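Local coordinates for CBS domain protein (Shewanella oneidensis, PDB 3LHH) that binds AMP between its paired CBS motifs, which form one part of a longer, probably membrane-bound protein of the CorC/CNNM type, at residues 77-88 and 138-149; 88-97 and 109-118. All blocks are in the same frame, centred on the assembly; numbering follows the deposited sequence.

Interaction 1: 77-88 and 138-149. With AMP (adenosine monophosphate), chain B.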
loop_
_atom_site.group_PDB
_atom_site.type_symbol
_atom_site.label_atom_id
_atom_site.label_comp_id
_atom_site.label_asym_id
_atom_site.label_seq_id
_atom_site.Cartn_x
_atom_site.Cartn_y
_atom_site.Cartn_z
ATOM N N ARG A 77 -6.999 1.750 0.836
ATOM C CA ARG A 77 -5.768 1.926 1.598
ATOM C C ARG A 77 -4.687 2.623 0.770
ATOM O O ARG A 77 -4.577 2.410 -0.427
ATOM C CB ARG A 77 -5.250 0.575 2.129
ATOM C CG ARG A 77 -6.327 -0.309 2.766
ATOM C CD ARG A 77 -5.740 -1.439 3.618
ATOM N NE ARG A 77 -5.441 -0.984 4.973
ATOM C CZ ARG A 77 -6.366 -0.731 5.895
ATOM N NH1 ARG A 77 -7.657 -0.889 5.616
ATOM N NH2 ARG A 77 -6.001 -0.307 7.096
ATOM N N PHE A 78 -3.891 3.459 1.429
ATOM C CA PHE A 78 -2.841 4.211 0.741
ATOM C C PHE A 78 -1.508 4.049 1.438
ATOM O O PHE A 78 -1.412 4.296 2.634
ATOM C CB PHE A 78 -3.201 5.692 0.709
ATOM C CG PHE A 78 -4.435 5.988 -0.097
ATOM C CD1 PHE A 78 -4.331 6.325 -1.430
ATOM C CD2 PHE A 78 -5.698 5.903 0.473
ATOM C CE1 PHE A 78 -5.482 6.612 -2.195
ATOM C CE2 PHE A 78 -6.846 6.172 -0.283
ATOM C CZ PHE A 78 -6.730 6.524 -1.615
ATOM N N PRO A 79 -0.472 3.646 0.681
ATOM C CA PRO A 79 0.902 3.719 1.170
ATOM C C PRO A 79 1.212 5.162 1.524
ATOM O O PRO A 79 0.736 6.080 0.852
ATOM C CB PRO A 79 1.733 3.292 -0.046
ATOM C CG PRO A 79 0.719 2.587 -0.986
ATOM C CD PRO A 79 -0.546 3.303 -0.749
ATOM N N VAL A 80 1.998 5.354 2.575
ATOM C CA VAL A 80 2.368 6.676 3.053
ATOM C C VAL A 80 3.872 6.775 3.111
ATOM O O VAL A 80 4.545 5.935 3.718
ATOM C CB VAL A 80 1.877 6.923 4.486
ATOM C CG1 VAL A 80 2.339 8.292 4.961
ATOM C CG2 VAL A 80 0.373 6.799 4.558
ATOM N N CYS A 81 4.406 7.825 2.518
ATOM C CA CYS A 81 5.835 7.965 2.483
ATOM C C CYS A 81 6.241 9.375 2.895
ATOM O O CYS A 81 5.406 10.176 3.340
ATOM C CB CYS A 81 6.330 7.646 1.078
ATOM S SG CYS A 81 5.834 8.903 -0.094
ATOM N N ARG A 82 7.536 9.651 2.776
ATOM C CA ARG A 82 8.048 10.997 2.983
ATOM C C ARG A 82 8.770 11.430 1.734
ATOM O O ARG A 82 9.717 10.782 1.302
ATOM C CB ARG A 82 8.984 11.059 4.182
ATOM C CG ARG A 82 8.273 10.982 5.508
ATOM C CD ARG A 82 9.163 11.478 6.624
ATOM N NE ARG A 82 8.739 10.958 7.919
ATOM C CZ ARG A 82 7.942 11.600 8.762
ATOM N NH1 ARG A 82 7.473 12.804 8.454
ATOM N NH2 ARG A 82 7.619 11.034 9.918
ATOM N N ASN A 83 8.293 12.520 1.148
ATOM C CA ASN A 83 8.875 13.080 -0.071
ATOM C C ASN A 83 8.666 12.196 -1.291
ATOM O O ASN A 83 8.193 12.654 -2.324
ATOM C CB ASN A 83 10.374 13.377 0.113
ATOM C CG ASN A 83 10.651 14.239 1.325
ATOM O OD1 ASN A 83 11.539 13.940 2.128
ATOM N ND2 ASN A 83 9.877 15.302 1.478
ATOM N N ASN A 84 9.019 10.925 -1.174
ATOM C CA ASN A 84 8.852 10.016 -2.294
ATOM C C ASN A 84 8.657 8.595 -1.821
ATOM O O ASN A 84 8.876 8.267 -0.660
ATOM C CB ASN A 84 10.037 10.100 -3.274
ATOM C CG ASN A 84 11.351 9.643 -2.647
ATOM O OD1 ASN A 84 11.580 8.448 -2.455
ATOM N ND2 ASN A 84 12.221 10.600 -2.328
ATOM N N VAL A 85 8.271 7.755 -2.763
ATOM C CA VAL A 85 7.850 6.399 -2.503
ATOM C C VAL A 85 9.004 5.501 -2.026
ATOM O O VAL A 85 8.780 4.437 -1.455
ATOM C CB VAL A 85 7.149 5.864 -3.769
ATOM C CG1 VAL A 85 8.052 4.940 -4.550
ATOM C CG2 VAL A 85 5.834 5.218 -3.419
ATOM N N ASP A 86 10.242 5.952 -2.223
ATOM C CA ASP A 86 11.405 5.202 -1.743
ATOM C C ASP A 86 11.728 5.506 -0.295
ATOM O O ASP A 86 12.739 5.056 0.232
ATOM C CB ASP A 86 12.625 5.434 -2.637
ATOM C CG ASP A 86 12.491 4.738 -3.970
ATOM O OD1 ASP A 86 12.641 3.497 -3.996
ATOM O OD2 ASP A 86 12.201 5.421 -4.977
ATOM N N ASP A 87 10.865 6.279 0.349
ATOM C CA ASP A 87 10.949 6.458 1.790
ATOM C C ASP A 87 9.565 6.163 2.362
ATOM O O ASP A 87 8.903 7.041 2.905
ATOM C CB ASP A 87 11.431 7.872 2.144
ATOM C CG ASP A 87 11.745 8.041 3.629
ATOM O OD1 ASP A 87 11.764 7.034 4.376
ATOM O OD2 ASP A 87 11.976 9.195 4.051
HETATM N N MSE A 88 9.141 4.909 2.223
HETATM C CA MSE A 88 7.822 4.470 2.667
HETATM C C MSE A 88 7.775 4.359 4.180
HETATM O O MSE A 88 8.637 3.737 4.790
HETATM C CB MSE A 88 7.487 3.107 2.072
HETATM C CG MSE A 88 6.012 2.815 2.054
HETATM SE SE MSE A 88 5.267 3.946 0.697
HETATM C CE MSE A 88 5.870 2.932 -0.831
ATOM N N GLN A 138 -3.256 -6.751 3.911
ATOM C CA GLN A 138 -4.048 -6.498 2.710
ATOM C C GLN A 138 -3.130 -6.069 1.569
ATOM O O GLN A 138 -3.428 -6.286 0.405
ATOM C CB GLN A 138 -5.110 -5.427 2.976
ATOM C CG GLN A 138 -6.113 -5.796 4.068
ATOM C CD GLN A 138 -5.919 -4.999 5.350
ATOM O OE1 GLN A 138 -4.790 -4.756 5.787
ATOM N NE2 GLN A 138 -7.026 -4.588 5.959
HETATM N N MSE A 139 -1.992 -5.481 1.935
HETATM C CA MSE A 139 -1.052 -4.880 0.996
HETATM C C MSE A 139 0.401 -5.159 1.416
HETATM O O MSE A 139 0.741 -5.024 2.585
HETATM C CB MSE A 139 -1.329 -3.375 0.994
HETATM C CG MSE A 139 -0.445 -2.509 0.156
HETATM SE SE MSE A 139 -1.185 -0.675 0.137
HETATM C CE MSE A 139 -2.799 -0.980 -0.915
ATOM N N VAL A 140 1.247 -5.573 0.475
ATOM C CA VAL A 140 2.681 -5.735 0.745
ATOM C C VAL A 140 3.492 -5.000 -0.316
ATOM O O VAL A 140 3.070 -4.889 -1.476
ATOM C CB VAL A 140 3.136 -7.215 0.770
ATOM C CG1 VAL A 140 2.391 -8.010 1.840
ATOM C CG2 VAL A 140 2.957 -7.844 -0.600
ATOM N N PHE A 141 4.648 -4.484 0.088
ATOM C CA PHE A 141 5.548 -3.795 -0.825
ATOM C C PHE A 141 6.644 -4.733 -1.319
ATOM O O PHE A 141 7.194 -5.526 -0.558
ATOM C CB PHE A 141 6.161 -2.570 -0.151
ATOM C CG PHE A 141 5.146 -1.542 0.272
ATOM C CD1 PHE A 141 4.285 -0.968 -0.656
ATOM C CD2 PHE A 141 5.054 -1.141 1.595
ATOM C CE1 PHE A 141 3.345 -0.026 -0.261
ATOM C CE2 PHE A 141 4.120 -0.188 1.988
ATOM C CZ PHE A 141 3.264 0.362 1.065
ATOM N N VAL A 142 6.961 -4.620 -2.599
ATOM C CA VAL A 142 7.953 -5.467 -3.224
ATOM C C VAL A 142 9.191 -4.662 -3.626
ATOM O O VAL A 142 9.073 -3.613 -4.260
ATOM C CB VAL A 142 7.360 -6.138 -4.464
ATOM C CG1 VAL A 142 8.382 -7.071 -5.101
ATOM C CG2 VAL A 142 6.084 -6.901 -4.088
ATOM N N VAL A 143 10.371 -5.151 -3.245
ATOM C CA VAL A 143 11.631 -4.480 -3.576
ATOM C C VAL A 143 12.501 -5.374 -4.453
ATOM O O VAL A 143 12.364 -6.597 -4.415
ATOM C CB VAL A 143 12.446 -4.110 -2.309
ATOM C CG1 VAL A 143 11.585 -3.303 -1.348
ATOM C CG2 VAL A 143 12.976 -5.377 -1.624
ATOM N N ASP A 144 13.390 -4.766 -5.239
ATOM C CA ASP A 144 14.366 -5.533 -6.020
ATOM C C ASP A 144 15.628 -5.812 -5.202
ATOM O O ASP A 144 15.655 -5.596 -3.987
ATOM C CB ASP A 144 14.698 -4.856 -7.365
ATOM C CG ASP A 144 15.302 -3.452 -7.204
ATOM O OD1 ASP A 144 15.887 -3.142 -6.137
ATOM O OD2 ASP A 144 15.193 -2.657 -8.167
ATOM N N GLU A 145 16.671 -6.294 -5.871
ATOM C CA GLU A 145 17.909 -6.668 -5.187
ATOM C C GLU A 145 18.689 -5.469 -4.627
ATOM O O GLU A 145 19.505 -5.638 -3.726
ATOM C CB GLU A 145 18.801 -7.524 -6.096
ATOM C CG GLU A 145 18.110 -8.031 -7.353
ATOM C CD GLU A 145 17.810 -6.910 -8.336
ATOM O OE1 GLU A 145 16.661 -6.843 -8.826
ATOM O OE2 GLU A 145 18.718 -6.088 -8.607
ATOM N N TYR A 146 18.436 -4.268 -5.147
ATOM C CA TYR A 146 19.056 -3.058 -4.601
ATOM C C TYR A 146 18.328 -2.544 -3.366
ATOM O O TYR A 146 18.737 -1.546 -2.774
ATOM C CB TYR A 146 19.103 -1.926 -5.641
ATOM C CG TYR A 146 20.065 -2.152 -6.783
ATOM C CD1 TYR A 146 19.606 -2.519 -8.046
ATOM C CD2 TYR A 146 21.440 -2.014 -6.595
ATOM C CE1 TYR A 146 20.492 -2.736 -9.095
ATOM C CE2 TYR A 146 22.333 -2.226 -7.635
ATOM C CZ TYR A 146 21.855 -2.588 -8.880
ATOM O OH TYR A 146 22.744 -2.793 -9.909
ATOM N N GLY A 147 17.236 -3.204 -2.994
ATOM C CA GLY A 147 16.378 -2.709 -1.929
ATOM C C GLY A 147 15.431 -1.619 -2.406
ATOM O O GLY A 147 14.751 -0.965 -1.613
ATOM N N ASP A 148 15.375 -1.408 -3.712
ATOM C CA ASP A 148 14.506 -0.355 -4.236
ATOM C C ASP A 148 13.072 -0.869 -4.445
ATOM O O ASP A 148 12.858 -2.006 -4.859
ATOM C CB ASP A 148 15.051 0.212 -5.545
ATOM C CG ASP A 148 16.396 0.926 -5.385
ATOM O OD1 ASP A 148 17.238 0.706 -6.272
ATOM O OD2 ASP A 148 16.602 1.721 -4.427
ATOM N N LEU A 149 12.092 -0.024 -4.158
ATOM C CA LEU A 149 10.698 -0.385 -4.340
ATOM C C LEU A 149 10.351 -0.600 -5.812
ATOM O O LEU A 149 10.624 0.253 -6.647
ATOM C CB LEU A 149 9.810 0.701 -3.756
ATOM C CG LEU A 149 8.328 0.384 -3.852
ATOM C CD1 LEU A 149 7.931 -0.424 -2.633
ATOM C CD2 LEU A 149 7.557 1.664 -3.916
HETATM P P AMP B . -9.444 -1.017 -3.794
HETATM O O1P AMP B . -9.459 0.079 -4.839
HETATM O O2P AMP B . -8.953 -0.547 -2.452
HETATM O O3P AMP B . -10.677 -1.887 -3.744
HETATM O "O5'" AMP B . -8.354 -2.009 -4.426
HETATM C "C5'" AMP B . -8.628 -2.664 -5.669
HETATM C "C4'" AMP B . -7.345 -2.819 -6.487
HETATM O "O4'" AMP B . -6.778 -1.544 -6.829
HETATM C "C3'" AMP B . -6.235 -3.529 -5.718
HETATM O "O3'" AMP B . -6.353 -4.963 -5.756
HETATM C "C2'" AMP B . -4.996 -3.022 -6.423
HETATM O "O2'" AMP B . -4.952 -3.686 -7.687
HETATM C "C1'" AMP B . -5.342 -1.575 -6.718
HETATM N N9 AMP B . -4.962 -0.637 -5.620
HETATM C C8 AMP B . -5.458 -0.635 -4.366
HETATM N N7 AMP B . -4.935 0.361 -3.614
HETATM C C5 AMP B . -4.066 1.021 -4.403
HETATM C C6 AMP B . -3.183 2.195 -4.239
HETATM N N6 AMP B . -3.101 2.865 -3.057
HETATM N N1 AMP B . -2.467 2.579 -5.312
HETATM C C2 AMP B . -2.545 1.926 -6.495
HETATM N N3 AMP B . -3.328 0.851 -6.709
HETATM C C4 AMP B . -4.095 0.364 -5.714
#
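Met88 lays its methyl CE over one face of the Phe141 ring, displaced toward the rim and 4.2 Å from the centroid, while Pro79 meets the same ring at its edge, CB lying 3.5 Å from Phe141 CZ. The selenium of Met88 stands oblique to the ring, so the pair is a CH-pi and Met-aromatic contact together; bends at chi2 (72°) and chi3 fold the selenomethionine tail back over the aromatic face. Over one face of the Arg77 guanidinium sits Gln138 NE2, offset toward the rim and 3.8 Å from Arg77 NH1, the planes 14° apart, with no hydrogen bond between them; both side chains have a second conformer, so this pairing is one of the possibilities.

Between these groups Met139 runs across Pro79, its SE 3.9 Å from Pro79 CG, and its CE turns to the adenine, 3.7 Å from AMP N7. The AMP amino group N6 donates a nearly straight bond (165°) to Arg77 O, 3.1 Å long. Farther along, Leu149 CD2 touches both Val85 CG1, tightly at 3.4 Å, and Met88 CE. Asp86 comes close to Asp148, but its carboxylate is held by a salt bridge to Arg51.

Strands 77-81 and 139-143, from the two CBS motifs, meet without a hydrogen bond between them, mainly through side chains. The contact is mostly apolar, packed beside the adenine, with one polar tie to the ligand where Arg77 O pairs with N6.

Interaction 2: 88-97 and 109-118; sequences MVGIISAKQL and LVDLVKNCNF
Ile91 and Lys114 form a single antiparallel, hydrogen-bonded bridge by which the segment 109-118, which leads into strand 117-120, runs beside strand 88-93 of the CBS pair. Lys114 N donates to Ile91 O at 2.8 Å and 170°, and Ile91 N returns a bond to Lys114 O at 142°. Just before it, Val89 and Gly90 make a classic beta bulge opposite Val80. Gly90 CA is covered by Val113 CG1, Lys114 O and Cys116 SG; a CB there would run into Val113 and Lys114.

Ile92 can be followed outward. From CB its chain swings toward 109-118: CG1 settles 3.6 Å from Leu112 O and also touches Leu112 CB, and the terminal CD1 slots between two branches, 3.5 Å from Leu109 CD1 and 3.7 Å from Val113 CG2. Leu112 in turn places CD2 against Leu97 CA and Gln96 CG, so the first turn of helix 94-102 is packed on the same apolar patch. On the far side of the bridge Ile91 CD1 rests on Cys116 CB, and Met88 CB faces the edge of the Phe118 ring.

Gln96 carries CG anti to its own N (chi1 -175°) and stays extended, which lays its CD along Leu112 and brings OE1 to a water that also contacts Ser93 N and Leu112 O. A leucine in its place would probably leave that water without one of its acceptors and Glu100 without its weak bond from NE2. Ser93 OG, at the N-cap of the helix, accepts a weak bond from Gln96 N. The water itself accepts from Ser93 N and donates both to Gln96 OE1 and, at 2.7 Å, to Leu112 O.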
loop_
_atom_site.group_PDB
_atom_site.type_symbol
_atom_site.label_atom_id
_atom_site.label_comp_id
_atom_site.label_asym_id
_atom_site.label_seq_id
_atom_site.Cartn_x
_atom_site.Cartn_y
_atom_site.Cartn_z
HETATM N N MSE A 88 9.141 4.909 2.223
HETATM C CA MSE A 88 7.822 4.470 2.667
HETATM C C MSE A 88 7.775 4.359 4.180
HETATM O O MSE A 88 8.637 3.737 4.790
HETATM C CB MSE A 88 7.487 3.107 2.072
HETATM C CG MSE A 88 6.012 2.815 2.054
HETATM SE SE MSE A 88 5.267 3.946 0.697
HETATM C CE MSE A 88 5.870 2.932 -0.831
ATOM N N VAL A 89 6.760 4.942 4.791
ATOM C CA VAL A 89 6.653 4.871 6.240
ATOM C C VAL A 89 5.586 3.865 6.695
ATOM O O VAL A 89 5.651 3.361 7.813
ATOM C CB VAL A 89 6.399 6.260 6.848
ATOM C CG1 VAL A 89 6.020 6.142 8.303
ATOM C CG2 VAL A 89 7.647 7.119 6.712
ATOM N N GLY A 90 4.619 3.572 5.820
ATOM C CA GLY A 90 3.531 2.657 6.133
ATOM C C GLY A 90 2.294 2.875 5.264
ATOM O O GLY A 90 2.385 3.242 4.102
ATOM N N ILE A 91 1.128 2.674 5.853
ATOM C CA ILE A 91 -0.106 2.584 5.091
ATOM C C ILE A 91 -1.232 3.210 5.897
ATOM O O ILE A 91 -1.204 3.196 7.125
ATOM C CB ILE A 91 -0.449 1.108 4.807
ATOM C CG1 ILE A 91 0.502 0.519 3.773
ATOM C CG2 ILE A 91 -1.872 0.951 4.325
ATOM C CD1 ILE A 91 0.469 -1.000 3.770
ATOM N N ILE A 92 -2.220 3.761 5.204
ATOM C CA ILE A 92 -3.324 4.429 5.872
ATOM C C ILE A 92 -4.621 3.906 5.292
ATOM O O ILE A 92 -4.724 3.669 4.082
ATOM C CB ILE A 92 -3.226 5.964 5.684
ATOM C CG1 ILE A 92 -3.113 6.652 7.040
ATOM C CG2 ILE A 92 -4.407 6.522 4.927
ATOM C CD1 ILE A 92 -1.895 7.542 7.152
ATOM N N SER A 93 -5.603 3.713 6.169
ATOM C CA SER A 93 -6.958 3.393 5.763
ATOM C C SER A 93 -7.697 4.679 5.410
ATOM O O SER A 93 -7.716 5.623 6.201
ATOM C CB SER A 93 -7.683 2.689 6.907
ATOM O OG SER A 93 -9.079 2.738 6.710
ATOM N N ALA A 94 -8.303 4.722 4.229
ATOM C CA ALA A 94 -9.012 5.917 3.816
ATOM C C ALA A 94 -10.194 6.185 4.753
ATOM O O ALA A 94 -10.454 7.327 5.152
ATOM C CB ALA A 94 -9.486 5.773 2.384
ATOM N N LYS A 95 -10.911 5.124 5.092
ATOM C CA LYS A 95 -12.103 5.247 5.914
ATOM C C LYS A 95 -11.756 5.916 7.224
ATOM O O LYS A 95 -12.503 6.748 7.723
ATOM C CB LYS A 95 -12.711 3.868 6.178
ATOM C CG LYS A 95 -13.864 3.884 7.166
ATOM C CD LYS A 95 -14.431 2.492 7.383
ATOM C CE LYS A 95 -15.443 2.499 8.520
ATOM N NZ LYS A 95 -16.125 1.180 8.672
ATOM N N GLN A 96 -10.605 5.565 7.780
ATOM C CA GLN A 96 -10.221 6.111 9.065
ATOM C C GLN A 96 -9.883 7.586 8.934
ATOM O O GLN A 96 -10.312 8.405 9.747
ATOM C CB GLN A 96 -9.041 5.348 9.651
ATOM C CG GLN A 96 -8.676 5.817 11.046
ATOM C CD GLN A 96 -7.456 5.109 11.628
ATOM O OE1 GLN A 96 -6.765 4.350 10.938
ATOM N NE2 GLN A 96 -7.183 5.362 12.905
ATOM N N LEU A 97 -9.130 7.920 7.893
ATOM C CA LEU A 97 -8.663 9.279 7.695
ATOM C C LEU A 97 -9.889 10.167 7.537
ATOM O O LEU A 97 -10.029 11.205 8.187
ATOM C CB LEU A 97 -7.835 9.335 6.421
ATOM C CG LEU A 97 -6.662 10.305 6.348
ATOM C CD1 LEU A 97 -6.461 10.691 4.919
ATOM C CD2 LEU A 97 -6.883 11.524 7.216
ATOM N N LEU A 109 -1.661 13.240 10.412
ATOM C CA LEU A 109 -1.590 12.097 9.513
ATOM C C LEU A 109 -0.710 10.966 10.040
ATOM O O LEU A 109 -1.045 9.782 9.909
ATOM C CB LEU A 109 -1.072 12.545 8.150
ATOM C CG LEU A 109 -1.279 11.511 7.049
ATOM C CD1 LEU A 109 -2.680 10.975 7.129
ATOM C CD2 LEU A 109 -1.007 12.115 5.674
ATOM N N VAL A 110 0.417 11.331 10.638
ATOM C CA VAL A 110 1.402 10.340 11.055
ATOM C C VAL A 110 0.819 9.407 12.117
ATOM O O VAL A 110 1.323 8.309 12.339
ATOM C CB VAL A 110 2.702 11.010 11.568
ATOM C CG1 VAL A 110 2.418 11.855 12.804
ATOM C CG2 VAL A 110 3.765 9.968 11.858
ATOM N N ASP A 111 -0.262 9.846 12.751
ATOM C CA ASP A 111 -0.888 9.095 13.832
ATOM C C ASP A 111 -1.744 7.928 13.328
ATOM O O ASP A 111 -2.058 7.005 14.076
ATOM C CB ASP A 111 -1.736 10.036 14.692
ATOM C CG ASP A 111 -0.889 11.003 15.518
ATOM O OD1 ASP A 111 0.348 10.804 15.616
ATOM O OD2 ASP A 111 -1.466 11.963 16.076
ATOM N N LEU A 112 -2.124 7.967 12.057
ATOM C CA LEU A 112 -2.966 6.919 11.504
ATOM C C LEU A 112 -2.152 5.896 10.716
ATOM O O LEU A 112 -2.698 4.918 10.215
ATOM C CB LEU A 112 -4.083 7.506 10.632
ATOM C CG LEU A 112 -5.161 8.326 11.353
ATOM C CD1 LEU A 112 -4.572 9.637 11.847
ATOM C CD2 LEU A 112 -6.354 8.586 10.449
ATOM N N VAL A 113 -0.846 6.109 10.608
ATOM C CA VAL A 113 -0.034 5.215 9.801
ATOM C C VAL A 113 0.049 3.842 10.456
ATOM O O VAL A 113 0.301 3.739 11.649
ATOM C CB VAL A 113 1.385 5.768 9.615
ATOM C CG1 VAL A 113 2.246 4.787 8.814
ATOM C CG2 VAL A 113 1.336 7.123 8.941
ATOM N N LYS A 114 -0.170 2.790 9.676
ATOM C CA LYS A 114 -0.023 1.426 10.176
ATOM C C LYS A 114 1.166 0.791 9.480
ATOM O O LYS A 114 1.578 1.245 8.402
ATOM C CB LYS A 114 -1.283 0.607 9.897
ATOM C CG LYS A 114 -2.586 1.312 10.264
ATOM C CD LYS A 114 -2.678 1.571 11.760
ATOM C CE LYS A 114 -3.914 2.383 12.114
ATOM N NZ LYS A 114 -3.997 2.635 13.583
ATOM N N ASN A 115 1.714 -0.256 10.088
ATOM C CA ASN A 115 2.934 -0.879 9.583
ATOM C C ASN A 115 2.784 -1.520 8.214
ATOM O O ASN A 115 1.731 -2.021 7.867
ATOM C CB ASN A 115 3.467 -1.930 10.564
ATOM C CG ASN A 115 4.698 -2.641 10.027
ATOM O OD1 ASN A 115 5.676 -1.997 9.645
ATOM N ND2 ASN A 115 4.650 -3.972 9.979
ATOM N N CYS A 116 3.867 -1.520 7.453
ATOM C CA CYS A 116 3.873 -2.074 6.114
ATOM C C CYS A 116 4.966 -3.119 6.015
ATOM O O CYS A 116 6.064 -2.924 6.545
ATOM C CB CYS A 116 4.158 -0.960 5.108
ATOM S SG CYS A 116 5.798 -0.194 5.302
ATOM N N ASN A 117 4.678 -4.229 5.343
ATOM C CA ASN A 117 5.704 -5.241 5.141
ATOM C C ASN A 117 6.317 -5.193 3.759
ATOM O O ASN A 117 5.639 -4.932 2.774
ATOM C CB ASN A 117 5.172 -6.638 5.454
ATOM C CG ASN A 117 5.007 -6.861 6.934
ATOM O OD1 ASN A 117 5.661 -6.200 7.748
ATOM N ND2 ASN A 117 4.125 -7.781 7.300
ATOM N N PHE A 118 7.615 -5.426 3.705
ATOM C CA PHE A 118 8.339 -5.511 2.452
ATOM C C PHE A 118 8.694 -6.963 2.161
ATOM O O PHE A 118 8.951 -7.735 3.076
ATOM C CB PHE A 118 9.618 -4.694 2.543
ATOM C CG PHE A 118 9.382 -3.220 2.666
ATOM C CD1 PHE A 118 9.137 -2.647 3.904
ATOM C CD2 PHE A 118 9.420 -2.406 1.545
ATOM C CE1 PHE A 118 8.928 -1.288 4.025
ATOM C CE2 PHE A 118 9.221 -1.040 1.651
ATOM C CZ PHE A 118 8.967 -0.477 2.895
HETATM O O HOH W 1 -5.000 3.882 9.182
#

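How the interactions relate
The centres of the two interactions lie 12 Å apart, and both contain Met88. Along the chain, 88-97 and 109-118 fall inside the loop closed by 77-88 and 138-149. Strands 77-81 and 88-93 are neighbours in the three-stranded sheet, where Val80 is probably hydrogen-bonded to Val89 and Gly90; strands 139-143 and 117-120 are neighbours in the four-stranded sheet. Interaction 1 therefore packs one sheet against the other beside AMP, whereas interaction 2 pairs strand 88-93 with the chain that runs on to strand 117-120 of the other sheet. The two contacts abut, through Phe141 on Cys116 and Arg77 on Ser93.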